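Local structure of putative sugar ABC transporter (5ULB) at residues D214-Q218 against I239-D243; V194-L198 against A223-R229; A291-L297 against I313-W317. The protein probably binds methylthioribose or a related pentose in the periplasm for uptake by an ABC transporter, and is seen here holding a seleno analogue of that sugar. All blocks are in the same frame, centred on the assembly; numbering follows the deposited sequence.

Contact 1: residues D214-Q218 against I239-D243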
ATOM      1  N   ASP A 214       3.344   4.381   6.466  1.00  8.44           N
ATOM      2  CA  ASP A 214       3.091   5.745   6.926  1.00  8.64           C
ATOM      3  C   ASP A 214       2.121   5.802   8.116  1.00  9.89           C
ATOM      4  O   ASP A 214       2.124   6.810   8.833  1.00 10.59           O
ATOM      5  CB  ASP A 214       2.652   6.725   5.856  1.00 10.19           C
ATOM      6  CG  ASP A 214       1.328   6.441   5.149  1.00 10.38           C
ATOM      7  OD1 ASP A 214       0.819   5.333   5.316  1.00 11.32           O
ATOM      8  OD2 ASP A 214       0.884   7.431   4.453  1.00 14.26           O
ATOM      9  N   ALA A 215       1.351   4.713   8.381  1.00  9.18           N
ATOM     10  CA  ALA A 215       0.600   4.690   9.637  1.00  9.52           C
ATOM     11  C   ALA A 215       1.500   4.754  10.819  1.00  9.16           C
ATOM     12  O   ALA A 215       1.182   5.409  11.835  1.00 10.81           O
ATOM     13  CB  ALA A 215      -0.283   3.424   9.674  1.00 10.53           C
ATOM     14  N   PHE A 216       2.626   4.063  10.780  1.00  8.79           N
ATOM     15  CA  PHE A 216       3.623   4.168  11.813  1.00  8.68           C
ATOM     16  C   PHE A 216       4.257   5.551  11.828  1.00  9.01           C
ATOM     17  O   PHE A 216       4.375   6.144  12.917  1.00  9.19           O
ATOM     18  CB  PHE A 216       4.746   3.114  11.628  1.00  9.30           C
ATOM     19  CG  PHE A 216       4.349   1.659  11.715  1.00  9.16           C
ATOM     20  CD1 PHE A 216       3.384   1.202  12.592  1.00 10.18           C
ATOM     21  CD2 PHE A 216       4.994   0.690  10.933  1.00  9.91           C
ATOM     22  CE1 PHE A 216       3.110  -0.146  12.712  1.00 10.67           C
ATOM     23  CE2 PHE A 216       4.726  -0.641  11.040  1.00 10.59           C
ATOM     24  CZ  PHE A 216       3.785  -1.052  11.938  1.00 11.55           C
ATOM     25  N   THR A 217       4.664   6.065  10.696  1.00  8.32           N
ATOM     26  CA  THR A 217       5.366   7.319  10.661  1.00  8.96           C
ATOM     27  C   THR A 217       4.474   8.444  11.177  1.00  9.01           C
ATOM     28  O   THR A 217       4.982   9.325  11.870  1.00  9.78           O
ATOM     29  CB  THR A 217       5.818   7.619   9.240  1.00  9.37           C
ATOM     30  OG1 THR A 217       6.468   6.443   8.723  1.00 10.40           O
ATOM     31  CG2 THR A 217       6.784   8.789   9.201  1.00 11.60           C
ATOM     32  N   GLN A 218       3.162   8.392  10.894  1.00  8.47           N
ATOM     33  CA  GLN A 218       2.285   9.402  11.450  1.00  8.49           C
ATOM     34  C   GLN A 218       2.327   9.407  12.963  1.00  8.53           C
ATOM     35  O   GLN A 218       2.282  10.501  13.596  1.00 10.83           O
ATOM     36  CB  GLN A 218       0.869   9.146  10.946  1.00 10.39           C
ATOM     37  CG  GLN A 218       0.624   9.481   9.494  1.00 10.37           C
ATOM     38  CD  GLN A 218      -0.594   8.808   8.890  1.00 12.47           C
ATOM     39  OE1 GLN A 218      -1.361   8.079   9.608  1.00 14.43           O
ATOM     40  NE2 GLN A 218      -0.779   8.984   7.596  1.00 15.90           N
ATOM     41  N   ILE A 239       2.380   7.344   1.106  1.00  9.53           N
ATOM     42  CA  ILE A 239       1.940   8.714   1.174  1.00  9.92           C
ATOM     43  C   ILE A 239       0.445   8.750   1.340  1.00 10.58           C
ATOM     44  O   ILE A 239      -0.286   7.825   1.008  1.00 11.46           O
ATOM     45  CB  ILE A 239       2.304   9.505  -0.149  1.00 11.61           C
ATOM     46  CG1 ILE A 239       2.313  11.000   0.001  1.00 13.30           C
ATOM     47  CG2 ILE A 239       1.485   9.046  -1.338  1.00 13.65           C
ATOM     48  CD1 ILE A 239       3.349  11.500   0.981  1.00 14.18           C
ATOM     49  N   SER A 240      -0.049   9.844   1.918  1.00  9.23           N
ATOM     50  CA  SER A 240      -1.446  10.097   2.161  1.00 10.61           C
ATOM     51  C   SER A 240      -1.607  11.600   2.296  1.00 11.07           C
ATOM     52  O   SER A 240      -0.621  12.332   2.476  1.00 11.42           O
ATOM     53  CB  SER A 240      -1.948   9.324   3.427  1.00 11.55           C
ATOM     54  OG  SER A 240      -1.394   9.954   4.564  1.00 15.97           O
ATOM     55  N   ASN A 241      -2.859  12.088   2.336  1.00 11.38           N
ATOM     56  CA  ASN A 241      -3.084  13.508   2.488  1.00 12.84           C
ATOM     57  C   ASN A 241      -2.488  13.979   3.785  1.00 12.90           C
ATOM     58  O   ASN A 241      -1.889  15.091   3.814  1.00 14.26           O
ATOM     59  CB  ASN A 241      -4.567  13.836   2.444  1.00 14.89           C
ATOM     60  CG  ASN A 241      -5.196  13.649   1.093  1.00 16.92           C
ATOM     61  OD1 ASN A 241      -4.523  13.532   0.024  1.00 20.61           O
ATOM     62  ND2 ASN A 241      -6.542  13.640   1.097  1.00 22.90           N
ATOM     63  N   GLN A 242      -2.656  13.264   4.868  1.00 12.03           N
ATOM     64  CA  GLN A 242      -2.089  13.635   6.160  0.53 13.72           C
ATOM     65  C   GLN A 242      -0.588  13.833   6.084  1.00 12.41           C
ATOM     66  O   GLN A 242      -0.061  14.804   6.573  1.00 13.61           O
ATOM     67  CB  GLN A 242      -2.452  12.588   7.249  0.53 17.53           C
ATOM     68  CG  GLN A 242      -1.943  12.960   8.649  0.53 21.71           C
ATOM     69  CD  GLN A 242      -2.165  11.916   9.783  0.53 23.91           C
ATOM     70  OE1 GLN A 242      -2.814  10.928   9.570  0.53 30.39           O
ATOM     71  NE2 GLN A 242      -1.619  12.157  10.952  0.53 21.04           N
ATOM     72  N   ASP A 243       0.088  12.896   5.445  1.00 12.48           N
ATOM     73  CA  ASP A 243       1.568  12.994   5.427  1.00 11.54           C
ATOM     74  C   ASP A 243       2.003  14.258   4.741  1.00 10.63           C
ATOM     75  O   ASP A 243       2.991  14.879   5.144  1.00 12.20           O
ATOM     76  CB  ASP A 243       2.184  11.771   4.617  1.00 11.37           C
ATOM     77  CG  ASP A 243       1.805  10.472   5.073  1.00 12.82           C
ATOM     78  OD1 ASP A 243       1.275  10.254   6.169  1.00 13.87           O
ATOM     79  OD2 ASP A 243       2.042   9.492   4.259  1.00 14.99           O
TER
HETATM   80  O   HOH W   1      -0.600   5.480   2.516  1.00 12.40           O
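Gln218 and Asp243 make a buried polar contact between the first turns of two neighbouring helices, 214-226 and 241-248, in one lobe of a type I periplasmic binding protein fold. Each helix follows a parallel strand, 208-211 or 233-237, so the contact lies where the carboxyl ends of these strands face the sugar cleft. The residues just before the segments, Trp213 and Asp238, line the sugar pocket, and the side chain of Asp214 is about 6 Å from the sugar. Asp238 also accepts a hydrogen bond from Asp214 N, which makes Asp214 a second-shell residue.

A direct hydrogen bond between the segments runs from Gln218 NE2 to Asp243 OD1 (2.8 Å) and is nearly straight at 165°. The carboxylate oxygen lies almost in the amide plane, and the donor comes to it from the syn side, somewhat out of the carboxylate plane. A chain extended beyond CG carries the Gln218 amide across to the second helix. The acid groups of Asp214 and Asp243 lie next to each other; their very close approach is doubtful in the model, though one of them probably holds a proton.

Ser240 is the N-cap of helix 241-248, where its OG takes a weak bond from Asp243 N (3.4 Å). Gln218 NE2 and Ser240 OG are both hydrogen-bonded to Asp32 OD2 on helix 32-48, a link consistent with a cleft closed over the sugar. Beside the two acids a water lies 2.8 Å from Ile239 O and, more weakly placed, 3.1 Å from Asp214 OD2, and probably bridges them.

Contact 2: residues V194-L198 against A223-R229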
ATOM      1  N   VAL A 194       6.647   5.160  20.680  1.00 11.01           N
ATOM      2  CA  VAL A 194       7.774   6.004  20.386  1.00  9.83           C
ATOM      3  C   VAL A 194       8.056   6.928  21.540  1.00 10.85           C
ATOM      4  O   VAL A 194       9.229   7.188  21.870  1.00 12.31           O
ATOM      5  CB  VAL A 194       7.579   6.725  19.032  1.00 10.56           C
ATOM      6  CG1 VAL A 194       8.637   7.804  18.866  1.00 12.46           C
ATOM      7  CG2 VAL A 194       7.559   5.763  17.846  1.00 12.04           C
ATOM      8  N   GLY A 195       7.000   7.441  22.222  1.00 11.57           N
ATOM      9  CA  GLY A 195       7.262   8.288  23.392  1.00 12.38           C
ATOM     10  C   GLY A 195       8.120   7.593  24.435  1.00 11.55           C
ATOM     11  O   GLY A 195       9.019   8.220  25.029  1.00 13.73           O
ATOM     12  N   ALA A 196       7.876   6.291  24.680  1.00 10.75           N
ATOM     13  CA  ALA A 196       8.673   5.604  25.664  1.00 10.55           C
ATOM     14  C   ALA A 196      10.117   5.368  25.169  1.00 12.09           C
ATOM     15  O   ALA A 196      11.057   5.447  25.980  1.00 12.80           O
ATOM     16  CB  ALA A 196       8.012   4.256  26.029  1.00 12.89           C
ATOM     17  N   VAL A 197      10.314   5.121  23.865  1.00 11.90           N
ATOM     18  CA  VAL A 197      11.665   4.941  23.316  1.00 14.47           C
ATOM     19  C   VAL A 197      12.417   6.291  23.435  1.00 13.34           C
ATOM     20  O   VAL A 197      13.626   6.321  23.780  1.00 13.74           O
ATOM     21  CB  VAL A 197      11.614   4.423  21.881  1.00 18.79           C
ATOM     22  CG1 VAL A 197      13.016   4.312  21.375  1.00 25.53           C
ATOM     23  CG2 VAL A 197      11.107   3.042  21.937  1.00 24.45           C
ATOM     24  N   LEU A 198      11.729   7.409  23.183  1.00 12.15           N
ATOM     25  CA  LEU A 198      12.338   8.736  23.317  1.00 12.12           C
ATOM     26  C   LEU A 198      12.817   8.999  24.760  1.00 13.06           C
ATOM     27  O   LEU A 198      13.826   9.686  25.025  1.00 14.07           O
ATOM     28  CB  LEU A 198      11.378   9.790  22.915  1.00 11.70           C
ATOM     29  CG  LEU A 198      10.981   9.820  21.434  1.00 12.99           C
ATOM     30  CD1 LEU A 198       9.891  10.856  21.182  1.00 14.62           C
ATOM     31  CD2 LEU A 198      12.166  10.177  20.532  1.00 15.69           C
ATOM     32  N   ALA A 223       4.576  11.812  18.151  1.00  9.57           N
ATOM     33  CA  ALA A 223       5.414  11.706  19.314  1.00 10.83           C
ATOM     34  C   ALA A 223       6.574  12.705  19.248  1.00  9.42           C
ATOM     35  O   ALA A 223       6.939  13.312  20.285  1.00 10.46           O
ATOM     36  CB  ALA A 223       5.991  10.308  19.467  1.00 11.28           C
ATOM     37  N   LEU A 224       7.176  12.872  18.091  1.00  9.27           N
ATOM     38  CA  LEU A 224       8.310  13.851  18.019  1.00  9.92           C
ATOM     39  C   LEU A 224       7.854  15.250  18.344  1.00 11.05           C
ATOM     40  O   LEU A 224       8.514  16.021  19.045  1.00 11.80           O
ATOM     41  CB  LEU A 224       9.003  13.825  16.624  1.00 11.00           C
ATOM     42  CG  LEU A 224       9.652  12.487  16.227  1.00 10.66           C
ATOM     43  CD1 LEU A 224      10.379  12.661  14.915  1.00 13.32           C
ATOM     44  CD2 LEU A 224      10.614  12.001  17.265  1.00 11.44           C
ATOM     45  N   GLN A 225       6.712  15.652  17.787  1.00 11.13           N
ATOM     46  CA  GLN A 225       6.202  17.006  18.064  1.00 12.84           C
ATOM     47  C   GLN A 225       5.881  17.166  19.518  1.00 12.67           C
ATOM     48  O   GLN A 225       6.289  18.119  20.162  1.00 14.51           O
ATOM     49  CB  GLN A 225       5.006  17.283  17.201  1.00 11.93           C
ATOM     50  CG  GLN A 225       5.367  17.627  15.722  1.00 13.90           C
ATOM     51  CD  GLN A 225       6.087  18.971  15.443  1.00 17.06           C
ATOM     52  OE1 GLN A 225       6.412  19.698  16.358  1.00 18.84           O
ATOM     53  NE2 GLN A 225       6.218  19.330  14.153  1.00 17.72           N
ATOM     54  N   GLU A 226       5.095  16.216  20.079  1.00 11.43           N
ATOM     55  CA  GLU A 226       4.564  16.401  21.439  1.00 12.14           C
ATOM     56  C   GLU A 226       5.644  16.306  22.491  1.00 12.37           C
ATOM     57  O   GLU A 226       5.505  16.875  23.559  1.00 13.74           O
ATOM     58  CB  GLU A 226       3.437  15.411  21.700  1.00 13.24           C
ATOM     59  CG  GLU A 226       2.262  15.740  20.924  1.00 14.91           C
ATOM     60  CD  GLU A 226       1.033  14.916  21.130  1.00 17.33           C
ATOM     61  OE1 GLU A 226       1.121  13.966  21.904  1.00 17.00           O
ATOM     62  OE2 GLU A 226      -0.040  15.175  20.421  1.00 21.97           O
ATOM     63  N   ASN A 227       6.710  15.510  22.223  1.00 10.95           N
ATOM     64  CA  ASN A 227       7.806  15.350  23.139  1.00 11.54           C
ATOM     65  C   ASN A 227       8.977  16.337  22.896  1.00 12.37           C
ATOM     66  O   ASN A 227      10.017  16.241  23.541  1.00 15.30           O
ATOM     67  CB  ASN A 227       8.350  13.929  23.139  1.00 12.05           C
ATOM     68  CG  ASN A 227       7.372  12.894  23.719  1.00 11.44           C
ATOM     69  OD1 ASN A 227       7.298  12.818  24.956  1.00 13.87           O
ATOM     70  ND2 ASN A 227       6.599  12.228  22.899  1.00 12.07           N
ATOM     71  N   GLY A 228       8.833  17.231  21.928  1.00 12.05           N
ATOM     72  CA  GLY A 228       9.944  18.204  21.650  1.00 13.39           C
ATOM     73  C   GLY A 228      11.198  17.553  21.137  1.00 12.47           C
ATOM     74  O   GLY A 228      12.313  17.954  21.486  1.00 15.58           O
ATOM     75  N   ARG A 229      11.041  16.555  20.277  1.00 11.35           N
ATOM     76  CA  ARG A 229      12.150  15.766  19.726  1.00 11.13           C
ATOM     77  C   ARG A 229      12.262  15.868  18.207  1.00 11.28           C
ATOM     78  O   ARG A 229      12.674  14.889  17.575  1.00 12.40           O
ATOM     79  CB  ARG A 229      12.091  14.344  20.197  1.00 11.88           C
ATOM     80  CG  ARG A 229      12.265  14.216  21.714  1.00 12.05           C
ATOM     81  CD  ARG A 229      13.646  14.573  22.220  1.00 12.40           C
ATOM     82  NE  ARG A 229      14.685  13.662  21.693  1.00 11.99           N
ATOM     83  CZ  ARG A 229      14.975  12.468  22.206  1.00 11.44           C
ATOM     84  NH1 ARG A 229      14.308  11.977  23.210  1.00 12.61           N
ATOM     85  NH2 ARG A 229      15.922  11.683  21.659  1.00 11.92           N
TER
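Leu198 turns its CG anti to its own carbonyl carbon (chi1 -67°), and this sends both of its methyl groups from helix 186-200 against the end of helix 214-226. Arg229 folds back at chi2 and chi3, so that its guanidinium comes round to the carbonyl of the same leucine. The two side chains run past each other in opposite directions: Leu198 CD2 lies over one face of the guanidinium, 4.0 Å from Arg229 CZ, while Leu198 O sits at the edge of that group and in its plane. Arg229 NH1 donates to Leu198 O (3.0 Å, 139°).

On the helix side, Leu198 CD2 meets Leu224 CD2 at 4.1 Å, and Leu198 CD1 rests on Asn227 CB at 4.0 Å. A turn earlier Val194 CG1 touches Ala223 CB (3.7 Å), and the backbones come closest at Gly195, whose CA is 5.6 Å from Ala223 CA. Asn227 ND2 bonds back to Ala223 O (2.9 Å), which Asn227 N reaches from the opposite face. Gly228, with positive phi, ends the helix in a Schellman motif, closed by Arg229 N to Leu224 O, and Arg229 follows directly.

Arg229 NE forms a salt bridge with Glu231 OE2, and NH2 donates to Tyr201 O. The guanidinium thus ties the C-terminal end of helix 186-200 to the chain leaving helix 214-226, and its positive charge would probably suit the carbonyls gathered there.

Contact 3: residues A291-L297 against I313-W317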
ATOM      1  N   ALA A 291       7.564   6.710  -6.560  1.00 14.16           N
ATOM      2  CA  ALA A 291       8.223   7.963  -6.662  1.00 11.80           C
ATOM      3  C   ALA A 291       8.724   8.383  -5.295  1.00 10.49           C
ATOM      4  O   ALA A 291       8.118   8.067  -4.275  1.00 12.34           O
ATOM      5  CB  ALA A 291       7.276   9.048  -7.212  1.00 16.12           C
ATOM      6  N   SER A 292       9.841   9.114  -5.290  1.00 10.14           N
ATOM      7  CA  SER A 292      10.392   9.609  -4.067  1.00 11.54           C
ATOM      8  C   SER A 292       9.974  11.096  -3.934  1.00 12.47           C
ATOM      9  O   SER A 292      10.339  11.915  -4.787  1.00 15.96           O
ATOM     10  CB  SER A 292      11.904   9.507  -4.062  1.00 14.10           C
ATOM     11  OG  SER A 292      12.243   8.105  -4.263  1.00 17.57           O
ATOM     12  N   ILE A 293       9.316  11.389  -2.817  1.00 12.01           N
ATOM     13  CA  ILE A 293       8.678  12.671  -2.608  1.00 13.04           C
ATOM     14  C   ILE A 293       9.446  13.410  -1.502  1.00 14.86           C
ATOM     15  O   ILE A 293       9.356  13.056  -0.350  1.00 14.04           O
ATOM     16  CB  ILE A 293       7.189  12.536  -2.183  1.00 13.56           C
ATOM     17  CG1 ILE A 293       6.425  11.665  -3.154  1.00 14.70           C
ATOM     18  CG2 ILE A 293       6.506  13.914  -1.986  1.00 16.37           C
ATOM     19  CD1 ILE A 293       5.084  11.184  -2.670  1.00 19.02           C
ATOM     20  N   PRO A 294      10.223  14.402  -1.851  1.00 14.74           N
ATOM     21  CA  PRO A 294      11.039  15.178  -0.819  1.00 14.72           C
ATOM     22  C   PRO A 294      10.219  16.287  -0.152  1.00 13.39           C
ATOM     23  O   PRO A 294       9.451  16.966  -0.798  1.00 16.31           O
ATOM     24  CB  PRO A 294      12.211  15.771  -1.599  1.00 17.20           C
ATOM     25  CG  PRO A 294      11.614  15.945  -2.988  1.00 19.88           C
ATOM     26  CD  PRO A 294      10.542  14.901  -3.224  1.00 17.02           C
ATOM     27  N   GLN A 295      10.460  16.473   1.125  1.00 12.97           N
ATOM     28  CA  GLN A 295       9.799  17.514   1.896  1.00 12.94           C
ATOM     29  C   GLN A 295       9.918  18.875   1.261  1.00 15.61           C
ATOM     30  O   GLN A 295       8.966  19.644   1.223  1.00 17.66           O
ATOM     31  CB  GLN A 295      10.405  17.553   3.283  1.00 14.19           C
ATOM     32  CG  GLN A 295       9.893  18.619   4.209  1.00 14.73           C
ATOM     33  CD  GLN A 295      10.455  18.547   5.578  1.00 14.37           C
ATOM     34  OE1 GLN A 295      11.664  18.332   5.742  1.00 19.85           O
ATOM     35  NE2 GLN A 295       9.599  18.749   6.620  1.00 16.19           N
ATOM     36  N   ALA A 296      11.091  19.188   0.720  1.00 16.86           N
ATOM     37  CA  ALA A 296      11.283  20.579   0.207  1.00 18.94           C
ATOM     38  C   ALA A 296      10.289  20.886  -0.939  1.00 19.70           C
ATOM     39  O   ALA A 296       9.859  22.051  -1.089  1.00 21.89           O
ATOM     40  CB  ALA A 296      12.654  20.791  -0.238  1.00 21.89           C
ATOM     41  N   LEU A 297       9.977  19.870  -1.740  1.00 21.38           N
ATOM     42  CA  LEU A 297       8.974  20.057  -2.786  1.00 20.58           C
ATOM     43  C   LEU A 297       7.625  20.553  -2.242  1.00 19.14           C
ATOM     44  O   LEU A 297       7.003  21.477  -2.815  1.00 24.20           O
ATOM     45  CB  LEU A 297       8.876  18.754  -3.634  1.00 22.11           C
ATOM     46  CG  LEU A 297       7.931  18.793  -4.795  1.00 23.94           C
ATOM     47  CD1 LEU A 297       8.446  19.726  -5.856  1.00 29.21           C
ATOM     48  CD2 LEU A 297       7.715  17.395  -5.366  1.00 25.86           C
ATOM     49  N   ILE A 313       2.913  18.278  -9.709  1.00 23.41           N
ATOM     50  CA  ILE A 313       4.298  18.594  -9.344  1.00 24.14           C
ATOM     51  C   ILE A 313       5.257  17.437  -9.404  1.00 26.46           C
ATOM     52  O   ILE A 313       6.420  17.595  -9.173  1.00 30.97           O
ATOM     53  CB  ILE A 313       4.356  19.321  -7.918  1.00 27.91           C
ATOM     54  CG1 ILE A 313       3.736  18.450  -6.821  1.00 24.41           C
ATOM     55  CG2 ILE A 313       3.744  20.706  -8.016  1.00 34.46           C
ATOM     56  CD1 ILE A 313       3.870  19.048  -5.438  1.00 24.02           C
ATOM     57  N   ILE A 314       4.731  16.244  -9.670  1.00 22.13           N
ATOM     58  CA  ILE A 314       5.501  15.029  -9.864  1.00 19.83           C
ATOM     59  C   ILE A 314       4.996  14.411 -11.155  1.00 20.06           C
ATOM     60  O   ILE A 314       3.950  13.763 -11.238  1.00 18.65           O
ATOM     61  CB  ILE A 314       5.349  14.032  -8.694  1.00 18.85           C
ATOM     62  CG1 ILE A 314       5.710  14.673  -7.405  1.00 21.47           C
ATOM     63  CG2 ILE A 314       5.988  12.660  -9.009  1.00 20.75           C
ATOM     64  CD1 ILE A 314       5.525  13.758  -6.249  1.00 25.14           C
ATOM     65  N   PRO A 315       5.729  14.635 -12.247  1.00 19.33           N
ATOM     66  CA  PRO A 315       5.318  14.121 -13.560  1.00 19.17           C
ATOM     67  C   PRO A 315       5.020  12.658 -13.496  1.00 23.01           C
ATOM     68  O   PRO A 315       5.886  11.916 -13.018  1.00 28.29           O
ATOM     69  CB  PRO A 315       6.552  14.303 -14.411  1.00 25.72           C
ATOM     70  CG  PRO A 315       7.133  15.602 -13.885  1.00 24.21           C
ATOM     71  CD  PRO A 315       6.955  15.508 -12.365  1.00 22.83           C
ATOM     72  N   GLY A 316       3.792  12.308 -13.931  1.00 20.09           N
ATOM     73  CA  GLY A 316       3.311  11.016 -14.032  1.00 23.28           C
ATOM     74  C   GLY A 316       2.805  10.312 -12.750  1.00 22.25           C
ATOM     75  O   GLY A 316       2.327   9.148 -12.809  1.00 24.72           O
ATOM     76  N   TRP A 317       2.736  11.037 -11.656  1.00 17.64           N
ATOM     77  CA  TRP A 317       2.278  10.479 -10.401  1.00 18.74           C
ATOM     78  C   TRP A 317       0.860   9.913 -10.540  1.00 20.65           C
ATOM     79  O   TRP A 317      -0.099  10.530 -11.044  1.00 21.12           O
ATOM     80  CB  TRP A 317       2.258  11.536  -9.326  1.00 17.49           C
ATOM     81  CG  TRP A 317       1.546  11.048  -8.129  1.00 14.96           C
ATOM     82  CD1 TRP A 317       0.225  11.348  -7.773  1.00 15.11           C
ATOM     83  CD2 TRP A 317       2.073  10.211  -7.155  1.00 13.18           C
ATOM     84  NE1 TRP A 317      -0.026  10.727  -6.614  1.00 15.93           N
ATOM     85  CE2 TRP A 317       1.060   9.993  -6.208  1.00 13.15           C
ATOM     86  CE3 TRP A 317       3.333   9.580  -6.939  1.00 15.27           C
ATOM     87  CZ2 TRP A 317       1.303   9.205  -5.071  1.00 12.38           C
ATOM     88  CZ3 TRP A 317       3.499   8.795  -5.903  1.00 15.87           C
ATOM     89  CH2 TRP A 317       2.484   8.623  -4.972  1.00 15.05           C
TER
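Ile314 is the hub of this apolar contact, in which the chain after helix 295-299 folds back over the end of strand 285-294. Its CB points toward the strand, and each branch beyond it finds a different partner. From CB, the methyl CG2 goes to Ala291 CB at 4.2 Å. The other branch starts with CG1, anti to the carbonyl carbon (chi1 -56°), which touches Leu297 CD2 at 3.9 Å. At the tip, CD1 reaches Ile293 CG1 at 3.8 Å, where the two isoleucines cross at about a right angle. One side chain thereby spans two residues of the strand, Ala291 and Ile293, and the first turn of the helix that follows it.

Neighbours extend the patch at both ends. Leu297 and Ile313 run alongside in opposite senses, with Leu297 CG 4.1 Å from Ile313 CD1. At the other end the indole of Trp317 presents its edge to Ala291, whose CB lies near the ring plane and 4.0 Å from Trp317 CE3. Ile293 CD1 comes to Trp317 CH2 at 4.3 Å. Ile314 to Trp317 form a type II beta turn, with Pro315 and the positive-phi Gly316 at its corners and a bond from Trp317 N to Ile314 O (3.0 Å), which brings the tryptophan back beside the strand. The indole NE1 has a weak hydrogen bond to Val307 O, and the side chain of Trp317 is about 11 Å from the bound sugar.

Ala291 and Ile293 are also bonded through their backbones to strand 254-259, antiparallel to their own. What results is a C-terminal extension laid by hydrophobic packing on one lobe of the type I periplasmic binding protein fold.

From the N terminus, the chain reaches contact 2 first, in helix 186-200, and then contact 1, at the start of helix 214-226. The far end of that same helix closes contact 2 at 223-229, and contact 1 closes only at 239-243, so the two loops cross. Together they join consecutive strand-helix units of one lobe at opposite ends of helix 214-226, their centres about 17 Å apart. Contact 3 follows in series, joining strand 285-294 and helix 295-299 to the C-terminal tail. It meets contact 1 through Ile239, which packs on both Trp317 and Ile293, whereas contacts 2 and 3 do not touch.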